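Local structure of acetyl xylan esterase (Paenibacillus sp. R4, 6AGQ) at residues T19-F24 with V246-S251; G97-P102 with G124-D129; G136-W141 with R234-E239; D160-L165 with D198-L203. The protein is a cold-active acetyl xylan esterase of the alpha/beta-hydrolase clan that hydrolyses acetyl esters, probably including those carried by xylan. All coordinates share one frame; numbering follows the deposited sequence.

Contact 1 of 4, residues T19-F24 with V246-S251; sequences TNETDF and VYRTLS
Thr19 and Ser251 meet by plain van der Waals packing: the Ser251 CB methylene rests 3.4 Å from Thr19 O and also touches Thr19 OG1. That hydroxyl accepts a hydrogen bond from Asn257, in the neighbouring helix 255-259. Apolar and charged contact mix at Glu21 and Arg248. Bent at chi2 (-76°), the glutamate chain swings its carboxylate beside the aliphatic part of the arginine, with Glu21 OE1 3.1 Å from Arg248 CD. The carboxylate and guanidinium planes stand 45° apart, and Glu21 OE1 stays 4.4 Å from Arg248 NE, beyond a salt bridge. The guanidinium finds its partners in Glu244 and Gln245 on its own helix. A third kind of contact is weakly polar, for the Phe24 ring turns its edge to the carbonyl of Ser251, Phe24 CE2 lying 3.5 Å from Ser251 O, an oxygen that also accepts from Asn257.

Water completes the set. It accepts from Glu21 N at 3.0 Å and donates to Ser251 OG at 2.8 Å, while Ser251 OG in turn donates to Arg248 O over 2.7 Å. The type I turn from Glu21 to Phe24, leading into helix 24-36, is thus joined to helix 243-251 by a directed relay of bonds. Chemically, the join rests on solvent and close packing, with the buried serine hydroxyl used as both acceptor and donor and the opposite charges offering probably only a diffuse attraction.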
loop_
_atom_site.group_PDB
_atom_site.type_symbol
_atom_site.label_atom_id
_atom_site.label_comp_id
_atom_site.label_asym_id
_atom_site.label_seq_id
_atom_site.Cartn_x
_atom_site.Cartn_y
_atom_site.Cartn_z
ATOM N N THR A 19 28.564 22.230 -11.238
ATOM C CA THR A 19 28.909 22.375 -9.860
ATOM C C THR A 19 30.344 21.962 -9.608
ATOM O O THR A 19 30.747 21.927 -8.442
ATOM C CB THR A 19 27.992 21.462 -9.053
ATOM O OG1 THR A 19 28.207 20.086 -9.450
ATOM C CG2 THR A 19 26.494 21.882 -9.310
ATOM N N ASN A 20 31.096 21.573 -10.652
ATOM C CA ASN A 20 32.512 21.259 -10.425
ATOM C C ASN A 20 33.262 22.444 -9.776
ATOM O O ASN A 20 33.154 23.577 -10.230
ATOM C CB ASN A 20 33.258 20.760 -11.663
ATOM C CG ASN A 20 33.039 21.607 -12.939
ATOM O OD1 ASN A 20 33.255 21.093 -14.052
ATOM N ND2 ASN A 20 32.626 22.866 -12.799
ATOM N N GLU A 21 33.974 22.156 -8.690
ATOM C CA GLU A 21 34.847 23.121 -8.057
ATOM C C GLU A 21 36.001 23.388 -9.011
ATOM O O GLU A 21 36.178 22.644 -10.023
ATOM C CB GLU A 21 35.431 22.533 -6.778
ATOM C CG GLU A 21 34.417 22.153 -5.715
ATOM C CD GLU A 21 33.880 23.356 -4.974
ATOM O OE1 GLU A 21 34.598 23.892 -4.096
ATOM O OE2 GLU A 21 32.732 23.759 -5.244
ATOM N N THR A 22 36.809 24.406 -8.692
ATOM C CA THR A 22 37.908 24.815 -9.590
ATOM C C THR A 22 38.954 23.745 -9.743
ATOM O O THR A 22 39.540 23.598 -10.810
ATOM C CB THR A 22 38.702 26.025 -9.078
ATOM O OG1 THR A 22 37.887 26.809 -8.222
ATOM C CG2 THR A 22 39.184 26.846 -10.255
ATOM N N ASP A 23 39.172 23.015 -8.654
ATOM C CA ASP A 23 40.166 21.954 -8.580
ATOM C C ASP A 23 39.621 20.523 -8.923
ATOM O O ASP A 23 40.244 19.513 -8.544
ATOM C CB ASP A 23 40.754 21.972 -7.150
ATOM C CG ASP A 23 39.829 21.280 -6.134
ATOM O OD1 ASP A 23 38.623 21.191 -6.396
ATOM O OD2 ASP A 23 40.282 20.811 -5.098
ATOM N N PHE A 24 38.489 20.418 -9.634
ATOM C CA PHE A 24 37.958 19.098 -10.112
ATOM C C PHE A 24 39.020 18.286 -10.842
ATOM O O PHE A 24 39.248 17.101 -10.473
ATOM C CB PHE A 24 36.744 19.287 -11.014
ATOM C CG PHE A 24 35.998 18.023 -11.399
ATOM C CD1 PHE A 24 36.354 17.293 -12.560
ATOM C CD2 PHE A 24 34.855 17.630 -10.690
ATOM C CE1 PHE A 24 35.633 16.185 -12.947
ATOM C CE2 PHE A 24 34.102 16.517 -11.110
ATOM C CZ PHE A 24 34.488 15.803 -12.242
ATOM N N VAL A 246 28.443 18.627 2.238
ATOM C CA VAL A 246 27.860 17.399 1.649
ATOM C C VAL A 246 27.800 17.488 0.109
ATOM O O VAL A 246 28.334 16.611 -0.555
ATOM C CB VAL A 246 26.498 17.034 2.254
ATOM C CG1 VAL A 246 25.838 15.913 1.474
ATOM C CG2 VAL A 246 26.642 16.602 3.698
ATOM N N TYR A 247 27.260 18.581 -0.460
ATOM C CA TYR A 247 27.107 18.685 -1.907
ATOM C C TYR A 247 28.401 19.063 -2.607
ATOM O O TYR A 247 28.570 18.740 -3.789
ATOM C CB TYR A 247 25.941 19.614 -2.304
ATOM C CG TYR A 247 24.594 19.024 -1.885
ATOM C CD1 TYR A 247 24.124 17.843 -2.457
ATOM C CD2 TYR A 247 23.832 19.584 -0.877
ATOM C CE1 TYR A 247 22.921 17.269 -2.075
ATOM C CE2 TYR A 247 22.625 19.006 -0.478
ATOM C CZ TYR A 247 22.162 17.885 -1.098
ATOM O OH TYR A 247 20.977 17.282 -0.697
ATOM N N ARG A 248 29.320 19.740 -1.935
ATOM C CA ARG A 248 30.651 19.928 -2.536
ATOM C C ARG A 248 31.427 18.587 -2.612
ATOM O O ARG A 248 32.060 18.328 -3.601
ATOM C CB ARG A 248 31.454 21.013 -1.816
ATOM C CG ARG A 248 32.941 21.001 -2.163
ATOM C CD ARG A 248 33.645 22.228 -1.634
ATOM N NE ARG A 248 33.701 22.201 -0.168
ATOM C CZ ARG A 248 32.977 22.963 0.663
ATOM N NH1 ARG A 248 33.142 22.829 1.982
ATOM N NH2 ARG A 248 32.094 23.858 0.209
ATOM N N THR A 249 31.339 17.723 -1.596
ATOM C CA THR A 249 31.888 16.331 -1.699
ATOM C C THR A 249 31.334 15.639 -2.933
ATOM O O THR A 249 32.101 15.110 -3.724
ATOM C CB THR A 249 31.559 15.460 -0.465
ATOM O OG1 THR A 249 32.197 16.013 0.661
ATOM C CG2 THR A 249 32.016 13.979 -0.596
ATOM N N LEU A 250 30.021 15.688 -3.109
ATOM C CA LEU A 250 29.346 14.927 -4.164
ATOM C C LEU A 250 29.582 15.479 -5.578
ATOM O O LEU A 250 29.514 14.705 -6.590
ATOM C CB LEU A 250 27.846 14.816 -3.842
ATOM C CG LEU A 250 27.486 14.001 -2.553
ATOM C CD1 LEU A 250 26.012 14.135 -2.134
ATOM C CD2 LEU A 250 27.796 12.540 -2.724
ATOM N N SER A 251 29.895 16.793 -5.670
ATOM C CA SER A 251 30.141 17.416 -6.978
ATOM C C SER A 251 31.334 16.796 -7.779
ATOM O O SER A 251 31.297 16.691 -8.998
ATOM C CB SER A 251 30.341 18.954 -6.778
ATOM O OG SER A 251 31.599 19.198 -6.076
HETATM O O HOH W 1 33.820 19.269 -7.776
#

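Contact 2 of 4, residues G97-P102 with G124-D129; sequences GNRGYP and GGVTPD
Asn98 reaches Gly124 through a chi1 of 55°, which sets CG between the backbone N and the carbonyl carbon and folds the amide back across its own loop. Its two ends then serve different loops. Asn98 ND2 donates to Gly124 O at 3.1 Å along a fairly straight line (160°); the acceptor lies close to the asparagine amide plane, but the donor arrives well above the carbonyl plane of Gly124, 52° out of it. Asn98 OD1 accepts from Gly100 N at 2.7 Å, an Asx turn that fixes the rotation of the amide. Beside this pair runs a weak, bent backbone bond from Gly124 N to Gly97 O, 2.9 Å long. Glycine suits the next position: Gly125 CA passes 4.0 Å from Asn98 CB, and a side chain there would press tightly on it.

Arg99 adds only a loose touch on Val126, its charge being taken by Asp59 and by a cation-pi contact with Trp73. The segment 97-102 follows strand 86-92, in the loop that in alpha/beta-hydrolases commonly contributes to the oxyanion hole, and Tyr236 of a second subunit bonds to Gly125 O. With an alanine here in place of Asn98, Gly124 O and Gly100 N would probably each lose a bonding partner, leaving only the weak backbone bond between these two loop ends. One primary amide, donor to one loop and acceptor for the other, therefore couples the turn's shape to the join.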
loop_
_atom_site.group_PDB
_atom_site.type_symbol
_atom_site.label_atom_id
_atom_site.label_comp_id
_atom_site.label_asym_id
_atom_site.label_seq_id
_atom_site.Cartn_x
_atom_site.Cartn_y
_atom_site.Cartn_z
ATOM N N GLY A 97 24.335 -4.675 -6.600
ATOM C CA GLY A 97 24.422 -5.880 -7.425
ATOM C C GLY A 97 25.811 -6.456 -7.458
ATOM O O GLY A 97 26.542 -6.416 -6.485
ATOM N N ASN A 98 26.184 -7.016 -8.602
ATOM C CA ASN A 98 27.465 -7.688 -8.728
ATOM C C ASN A 98 27.716 -7.975 -10.218
ATOM O O ASN A 98 26.932 -7.575 -11.046
ATOM C CB ASN A 98 27.434 -8.962 -7.926
ATOM C CG ASN A 98 26.294 -9.842 -8.312
ATOM O OD1 ASN A 98 26.088 -10.148 -9.507
ATOM N ND2 ASN A 98 25.559 -10.309 -7.308
ATOM N N ARG A 99 28.783 -8.698 -10.505
ATOM C CA ARG A 99 29.247 -9.048 -11.843
ATOM C C ARG A 99 28.299 -9.972 -12.609
ATOM O O ARG A 99 28.483 -10.197 -13.811
ATOM C CB ARG A 99 30.626 -9.676 -11.699
ATOM C CG ARG A 99 30.647 -11.033 -10.975
ATOM C CD ARG A 99 32.035 -11.703 -10.973
ATOM N NE ARG A 99 32.064 -12.762 -9.973
ATOM C CZ ARG A 99 32.909 -13.787 -9.920
ATOM N NH1 ARG A 99 33.908 -13.943 -10.798
ATOM N NH2 ARG A 99 32.742 -14.687 -8.955
ATOM N N GLY A 100 27.299 -10.512 -11.906
ATOM C CA GLY A 100 26.278 -11.391 -12.486
ATOM C C GLY A 100 26.789 -12.740 -12.992
ATOM O O GLY A 100 27.698 -13.351 -12.406
ATOM N N TYR A 101 26.280 -13.168 -14.150
ATOM C CA TYR A 101 26.567 -14.515 -14.622
ATOM C C TYR A 101 27.109 -14.359 -16.011
ATOM O O TYR A 101 26.706 -13.438 -16.713
ATOM C CB TYR A 101 25.281 -15.404 -14.567
ATOM C CG TYR A 101 24.652 -15.478 -13.186
ATOM C CD1 TYR A 101 23.727 -14.500 -12.743
ATOM C CD2 TYR A 101 24.981 -16.518 -12.308
ATOM C CE1 TYR A 101 23.170 -14.559 -11.466
ATOM C CE2 TYR A 101 24.421 -16.592 -11.031
ATOM C CZ TYR A 101 23.520 -15.625 -10.616
ATOM O OH TYR A 101 22.985 -15.739 -9.337
ATOM N N PRO A 102 28.024 -15.250 -16.423
ATOM C CA PRO A 102 28.656 -15.059 -17.730
ATOM C C PRO A 102 27.719 -15.118 -18.945
ATOM O O PRO A 102 27.985 -14.453 -19.955
ATOM C CB PRO A 102 29.685 -16.205 -17.801
ATOM C CG PRO A 102 29.849 -16.696 -16.390
ATOM C CD PRO A 102 28.600 -16.380 -15.665
ATOM N N GLY A 124 26.884 -6.596 -3.603
ATOM C CA GLY A 124 26.334 -7.927 -3.405
ATOM C C GLY A 124 27.186 -9.025 -3.979
ATOM O O GLY A 124 26.644 -10.013 -4.467
ATOM N N GLY A 125 28.515 -8.905 -3.868
ATOM C CA GLY A 125 29.428 -9.841 -4.549
ATOM C C GLY A 125 30.482 -10.381 -3.609
ATOM O O GLY A 125 30.385 -10.249 -2.347
ATOM N N VAL A 126 31.455 -11.036 -4.220
ATOM C CA VAL A 126 32.612 -11.567 -3.480
ATOM C C VAL A 126 33.715 -10.491 -3.319
ATOM O O VAL A 126 34.733 -10.761 -2.714
ATOM C CB VAL A 126 33.171 -12.885 -4.107
ATOM C CG1 VAL A 126 32.049 -13.899 -4.331
ATOM C CG2 VAL A 126 33.938 -12.639 -5.391
ATOM N N THR A 127 33.544 -9.311 -3.907
ATOM C CA THR A 127 34.562 -8.229 -3.846
ATOM C C THR A 127 34.305 -7.351 -2.632
ATOM O O THR A 127 33.255 -6.681 -2.560
ATOM C CB THR A 127 34.494 -7.390 -5.083
ATOM O OG1 THR A 127 34.717 -8.227 -6.246
ATOM C CG2 THR A 127 35.527 -6.239 -5.033
ATOM N N PRO A 128 35.204 -7.370 -1.649
ATOM C CA PRO A 128 34.985 -6.582 -0.429
ATOM C C PRO A 128 35.404 -5.108 -0.631
ATOM O O PRO A 128 35.754 -4.762 -1.740
ATOM C CB PRO A 128 35.915 -7.241 0.567
ATOM C CG PRO A 128 37.019 -7.760 -0.236
ATOM C CD PRO A 128 36.516 -8.015 -1.635
ATOM N N ASP A 129 35.317 -4.282 0.432
ATOM C CA ASP A 129 35.717 -2.878 0.409
ATOM C C ASP A 129 36.737 -2.627 1.493
ATOM O O ASP A 129 36.373 -2.487 2.636
ATOM C CB ASP A 129 34.509 -1.970 0.675
ATOM C CG ASP A 129 34.867 -0.428 0.654
ATOM O OD1 ASP A 129 35.942 -0.045 0.103
ATOM O OD2 ASP A 129 34.046 0.392 1.192
#

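Contact 3 of 4, residues G136-W141 with R234-E239; sequences GGIPGW and RRYDPE
Tyr236 brings its hydroxyl up to the peptide between Gly136 and Gly137. Chi1 of -72° puts CG opposite the carbonyl carbon and beside the backbone N, and this torsion alone aims the hydroxyl from the last turn of the helix at the loop; chi2, at 85°, sets only how the ring faces turn. Tyr236 OH ends 3.3 Å from Gly136 C. It is also 3.4 Å from Gly137 N, but the angle there is too poor for a hydrogen bond; its real partner is Gly125 O of a second subunit. Toward Gly137 CA and Gly136 O the ring itself is turned obliquely.

Ile138 supplies the apolar half. Folded at chi2 (-51°), its chain swings CD1 toward the helix, where the methyl meets the ring at its edge and near its plane, 4.4 Å from Tyr236 CE1. The same CD1 touches the aliphatic stem of Arg235, 4.3 Å from CG. Beyond that stem the arginine heads for the second subunit, packing on its Gly97 and forming a weak hydrogen bond to its Ser96.

In the fold, the contact seats the long loop between strand 114-118 and helix 153-170 on the C-terminal turn of helix 226-236. Ile138 also leans on Glu228 and Asn231 earlier in that helix, Trp232 stacks on the Tyr236 ring from within it, and the subunit interface runs along the loop.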
loop_
_atom_site.group_PDB
_atom_site.type_symbol
_atom_site.label_atom_id
_atom_site.label_comp_id
_atom_site.label_asym_id
_atom_site.label_seq_id
_atom_site.Cartn_x
_atom_site.Cartn_y
_atom_site.Cartn_z
ATOM N N GLY A 136 30.679 6.389 10.786
ATOM C CA GLY A 136 29.731 5.441 10.237
ATOM C C GLY A 136 28.881 5.946 9.073
ATOM O O GLY A 136 29.220 6.921 8.349
ATOM N N GLY A 137 27.744 5.272 8.867
ATOM C CA GLY A 137 26.784 5.775 7.879
ATOM C C GLY A 137 25.400 5.216 7.936
ATOM O O GLY A 137 25.056 4.503 8.833
ATOM N N ILE A 138 24.635 5.552 6.899
ATOM C CA ILE A 138 23.315 5.021 6.635
ATOM C C ILE A 138 23.540 3.654 5.985
ATOM O O ILE A 138 24.450 3.530 5.167
ATOM C CB ILE A 138 22.587 5.965 5.635
ATOM C CG1 ILE A 138 22.495 7.393 6.201
ATOM C CG2 ILE A 138 21.202 5.468 5.237
ATOM C CD1 ILE A 138 21.933 7.546 7.600
ATOM N N PRO A 139 22.687 2.641 6.284
ATOM C CA PRO A 139 22.886 1.361 5.584
ATOM C C PRO A 139 22.989 1.554 4.074
ATOM O O PRO A 139 22.207 2.296 3.529
ATOM C CB PRO A 139 21.619 0.557 5.915
ATOM C CG PRO A 139 21.086 1.181 7.179
ATOM C CD PRO A 139 21.439 2.648 7.058
ATOM N N GLY A 140 23.914 0.846 3.424
ATOM C CA GLY A 140 24.348 1.146 2.042
ATOM C C GLY A 140 25.731 1.768 1.971
ATOM O O GLY A 140 26.515 1.666 2.896
ATOM N N TRP A 141 26.027 2.446 0.888
ATOM C CA TRP A 141 27.379 2.944 0.605
ATOM C C TRP A 141 27.429 4.426 0.244
ATOM O O TRP A 141 28.503 4.996 0.325
ATOM C CB TRP A 141 28.021 2.077 -0.530
ATOM C CG TRP A 141 28.007 0.626 -0.178
ATOM C CD1 TRP A 141 28.865 0.009 0.650
ATOM C CD2 TRP A 141 27.025 -0.344 -0.531
ATOM N NE1 TRP A 141 28.533 -1.301 0.784
ATOM C CE2 TRP A 141 27.384 -1.535 0.089
ATOM C CE3 TRP A 141 25.895 -0.325 -1.324
ATOM C CZ2 TRP A 141 26.653 -2.700 -0.056
ATOM C CZ3 TRP A 141 25.161 -1.465 -1.459
ATOM C CH2 TRP A 141 25.538 -2.648 -0.833
ATOM N N ARG A 234 18.863 13.537 8.238
ATOM C CA ARG A 234 18.007 13.184 9.340
ATOM C C ARG A 234 18.765 12.739 10.575
ATOM O O ARG A 234 18.326 13.039 11.688
ATOM C CB ARG A 234 17.001 12.102 8.961
ATOM C CG ARG A 234 15.890 12.549 8.054
ATOM C CD ARG A 234 15.036 11.373 7.612
ATOM N NE ARG A 234 14.416 10.617 8.717
ATOM C CZ ARG A 234 13.223 10.888 9.254
ATOM N NH1 ARG A 234 12.502 11.889 8.797
ATOM N NH2 ARG A 234 12.721 10.127 10.221
ATOM N N ARG A 235 19.859 11.987 10.411
ATOM C CA ARG A 235 20.662 11.505 11.587
ATOM C C ARG A 235 21.854 12.357 12.068
ATOM O O ARG A 235 22.218 12.322 13.209
ATOM C CB ARG A 235 21.166 10.126 11.306
ATOM C CG ARG A 235 20.047 9.137 11.125
ATOM C CD ARG A 235 20.327 8.024 12.070
ATOM N NE ARG A 235 19.492 6.847 11.909
ATOM C CZ ARG A 235 18.701 6.357 12.852
ATOM N NH1 ARG A 235 18.507 6.978 14.010
ATOM N NH2 ARG A 235 18.063 5.260 12.605
ATOM N N TYR A 236 22.495 13.054 11.172
ATOM C CA TYR A 236 23.759 13.728 11.448
ATOM C C TYR A 236 23.574 15.227 11.470
ATOM O O TYR A 236 24.383 15.922 12.065
ATOM C CB TYR A 236 24.805 13.386 10.365
ATOM C CG TYR A 236 25.361 11.973 10.399
ATOM C CD1 TYR A 236 24.689 10.916 9.773
ATOM C CD2 TYR A 236 26.554 11.683 11.045
ATOM C CE1 TYR A 236 25.175 9.603 9.844
ATOM C CE2 TYR A 236 27.058 10.393 11.075
ATOM C CZ TYR A 236 26.357 9.348 10.492
ATOM O OH TYR A 236 26.831 8.066 10.515
ATOM N N ASP A 237 22.542 15.761 10.824
ATOM C CA ASP A 237 22.508 17.214 10.531
ATOM C C ASP A 237 21.092 17.696 10.152
ATOM O O ASP A 237 20.862 18.054 9.018
ATOM C CB ASP A 237 23.512 17.493 9.404
ATOM C CG ASP A 237 23.608 18.955 9.056
ATOM O OD1 ASP A 237 23.299 19.804 9.928
ATOM O OD2 ASP A 237 23.926 19.273 7.897
ATOM N N PRO A 238 20.139 17.699 11.095
ATOM C CA PRO A 238 18.742 18.024 10.764
ATOM C C PRO A 238 18.447 19.484 10.341
ATOM O O PRO A 238 17.413 19.733 9.690
ATOM C CB PRO A 238 17.997 17.723 12.055
ATOM C CG PRO A 238 18.940 16.940 12.889
ATOM C CD PRO A 238 20.278 17.476 12.537
ATOM N N GLU A 239 19.332 20.414 10.708
ATOM C CA GLU A 239 19.240 21.801 10.271
ATOM C C GLU A 239 20.128 22.107 9.077
ATOM O O GLU A 239 20.331 23.286 8.752
ATOM C CB GLU A 239 19.613 22.746 11.412
ATOM C CG GLU A 239 18.703 22.700 12.632
ATOM C CD GLU A 239 18.943 23.896 13.560
ATOM O OE1 GLU A 239 18.465 25.028 13.256
ATOM O OE2 GLU A 239 19.641 23.711 14.569
#

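Contact 4 of 4, residues D160-L165 with D198-L203; sequences DCIRAL and DSRPKL
Asp198 meets Leu165 from its first side-chain atom onward: Asp198 CB lies 3.7 Å from Leu165 CD1, the two chains approaching from opposite directions. One bond further, Asp198 CG is 3.6 Å from the same methyl. There the carboxylate divides. Asp198 OD1 touches Ile162 CG2 at 3.9 Å and accepts from Arg200 NH2 at 2.9 Å, the donor standing above the carboxylate plane. Asp198 OD2 offers its syn lone pair to Arg200 NE, 2.7 Å away and almost straight (175°), and takes Arg200 N from the anti side, tilted out of the carboxylate plane, at 3.1 Å, which makes an Asx turn. This turn lies in the connection of a beta-alpha-beta crossover, where helix 186-197 gives way to strand 203-207, and helix 153-170 packs against it. Held side-on by the two-nitrogen grip, the Arg200 guanidinium presents one face to Leu165 CB, 3.7 Å from NH2. Were Asp198 a leucine, the arginine would probably lose its side-on mate and be freer to turn away from Leu165, held then mainly by Asp166, while the Asx turn would lack its acceptor. Pro201 CG adds an apolar touch on Leu165 CD1, and Arg200 NH2 also bridges to Asp166, the next residue of the helix.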
loop_
_atom_site.group_PDB
_atom_site.type_symbol
_atom_site.label_atom_id
_atom_site.label_comp_id
_atom_site.label_asym_id
_atom_site.label_seq_id
_atom_site.Cartn_x
_atom_site.Cartn_y
_atom_site.Cartn_z
ATOM N N ASP A 160 38.604 1.923 -9.481
ATOM C CA ASP A 160 38.432 0.481 -9.886
ATOM C C ASP A 160 37.895 0.370 -11.323
ATOM O O ASP A 160 38.310 -0.521 -12.086
ATOM C CB ASP A 160 37.455 -0.248 -9.015
ATOM C CG ASP A 160 37.869 -0.305 -7.537
ATOM O OD1 ASP A 160 39.088 -0.174 -7.225
ATOM O OD2 ASP A 160 36.943 -0.458 -6.658
ATOM N N CYS A 161 36.995 1.311 -11.680
ATOM C CA CYS A 161 36.326 1.356 -12.966
ATOM C C CYS A 161 37.249 1.762 -14.069
ATOM O O CYS A 161 37.016 1.363 -15.194
ATOM C CB CYS A 161 35.055 2.253 -12.949
ATOM S SG CYS A 161 33.714 1.586 -11.907
ATOM N N ILE A 162 38.230 2.618 -13.765
ATOM C CA ILE A 162 39.276 2.996 -14.732
ATOM C C ILE A 162 40.290 1.851 -14.863
ATOM O O ILE A 162 40.834 1.526 -15.960
ATOM C CB ILE A 162 39.974 4.318 -14.278
ATOM C CG1 ILE A 162 39.057 5.526 -14.608
ATOM C CG2 ILE A 162 41.385 4.498 -14.892
ATOM C CD1 ILE A 162 39.458 6.783 -13.826
ATOM N N ARG A 163 40.553 1.220 -13.729
ATOM C CA ARG A 163 41.414 0.053 -13.748
ATOM C C ARG A 163 40.811 -1.147 -14.515
ATOM O O ARG A 163 41.588 -1.948 -15.049
ATOM C CB ARG A 163 41.838 -0.290 -12.321
ATOM C CG ARG A 163 42.766 0.770 -11.774
ATOM C CD ARG A 163 42.883 0.706 -10.273
ATOM N NE ARG A 163 43.772 -0.378 -9.855
ATOM C CZ ARG A 163 45.097 -0.354 -9.870
ATOM N NH1 ARG A 163 45.789 0.735 -10.276
ATOM N NH2 ARG A 163 45.742 -1.439 -9.434
ATOM N N ALA A 164 39.486 -1.257 -14.624
ATOM C CA ALA A 164 38.876 -2.184 -15.586
ATOM C C ALA A 164 39.265 -1.880 -17.051
ATOM O O ALA A 164 39.417 -2.761 -17.864
ATOM C CB ALA A 164 37.368 -2.201 -15.434
ATOM N N LEU A 165 39.441 -0.618 -17.393
ATOM C CA LEU A 165 39.940 -0.279 -18.744
ATOM C C LEU A 165 41.415 -0.668 -18.875
ATOM O O LEU A 165 41.799 -1.133 -19.931
ATOM C CB LEU A 165 39.794 1.194 -19.057
ATOM C CG LEU A 165 38.430 1.810 -18.766
ATOM C CD1 LEU A 165 38.500 3.342 -18.860
ATOM C CD2 LEU A 165 37.354 1.208 -19.658
ATOM N N ASP A 198 38.612 9.193 -18.429
ATOM C CA ASP A 198 39.578 8.468 -19.239
ATOM C C ASP A 198 39.315 8.713 -20.680
ATOM O O ASP A 198 38.167 8.652 -21.090
ATOM C CB ASP A 198 39.459 6.949 -18.956
ATOM C CG ASP A 198 40.726 6.171 -19.330
ATOM O OD1 ASP A 198 41.624 6.050 -18.463
ATOM O OD2 ASP A 198 40.842 5.663 -20.483
ATOM N N SER A 199 40.364 8.922 -21.463
ATOM C CA SER A 199 40.243 9.179 -22.918
ATOM C C SER A 199 40.032 7.981 -23.803
ATOM O O SER A 199 39.851 8.169 -25.002
ATOM C CB SER A 199 41.512 9.823 -23.489
ATOM O OG SER A 199 41.862 10.948 -22.764
ATOM N N ARG A 200 40.190 6.778 -23.278
ATOM C CA ARG A 200 40.258 5.584 -24.143
ATOM C C ARG A 200 38.892 5.121 -24.726
ATOM O O ARG A 200 38.854 4.672 -25.882
ATOM C CB ARG A 200 40.993 4.406 -23.459
ATOM C CG ARG A 200 42.531 4.576 -23.405
ATOM C CD ARG A 200 43.198 3.609 -22.424
ATOM N NE ARG A 200 42.773 3.809 -21.007
ATOM C CZ ARG A 200 43.217 3.109 -19.959
ATOM N NH1 ARG A 200 44.114 2.153 -20.117
ATOM N NH2 ARG A 200 42.768 3.364 -18.727
ATOM N N PRO A 201 37.805 5.164 -23.934
ATOM C CA PRO A 201 36.527 4.647 -24.435
ATOM C C PRO A 201 36.041 5.424 -25.634
ATOM O O PRO A 201 36.115 6.642 -25.647
ATOM C CB PRO A 201 35.571 4.828 -23.248
ATOM C CG PRO A 201 36.443 4.965 -22.066
ATOM C CD PRO A 201 37.690 5.613 -22.531
ATOM N N LYS A 202 35.616 4.695 -26.666
ATOM C CA LYS A 202 35.105 5.270 -27.861
ATOM C C LYS A 202 33.569 5.493 -27.824
ATOM O O LYS A 202 33.068 6.463 -28.420
ATOM C CB LYS A 202 35.448 4.343 -28.966
ATOM C CG LYS A 202 35.207 4.922 -30.307
ATOM C CD LYS A 202 35.327 3.809 -31.303
ATOM C CE LYS A 202 35.278 4.369 -32.704
ATOM N NZ LYS A 202 35.586 3.243 -33.623
ATOM N N LEU A 203 32.862 4.598 -27.141
ATOM C CA LEU A 203 31.426 4.691 -26.948
ATOM C C LEU A 203 31.071 4.661 -25.467
ATOM O O LEU A 203 31.728 3.974 -24.705
ATOM C CB LEU A 203 30.731 3.501 -27.591
ATOM C CG LEU A 203 30.251 3.514 -28.996
ATOM C CD1 LEU A 203 31.192 4.211 -29.924
ATOM C CD2 LEU A 203 29.964 2.108 -29.448
#

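How the contacts relate
Read from the N terminus, contact 1 opens first and closes last: its segment 19-24 waits, just ahead of helix 24-36, for helix 243-251, so the other three contacts nest inside its loop. Contact 2 closes a short loop round strand 114-118 and is complete before contact 3 begins. Contact 3 then spans from 136-141 to the end of helix 226-236, enclosing contact 4, which ties helix 153-170 to a sheet crossover. None of the four cross. Contacts 1 and 3 use consecutive helices inserted between strands 203-207 and 265-271, whereas contacts 2 and 3 both face a second subunit.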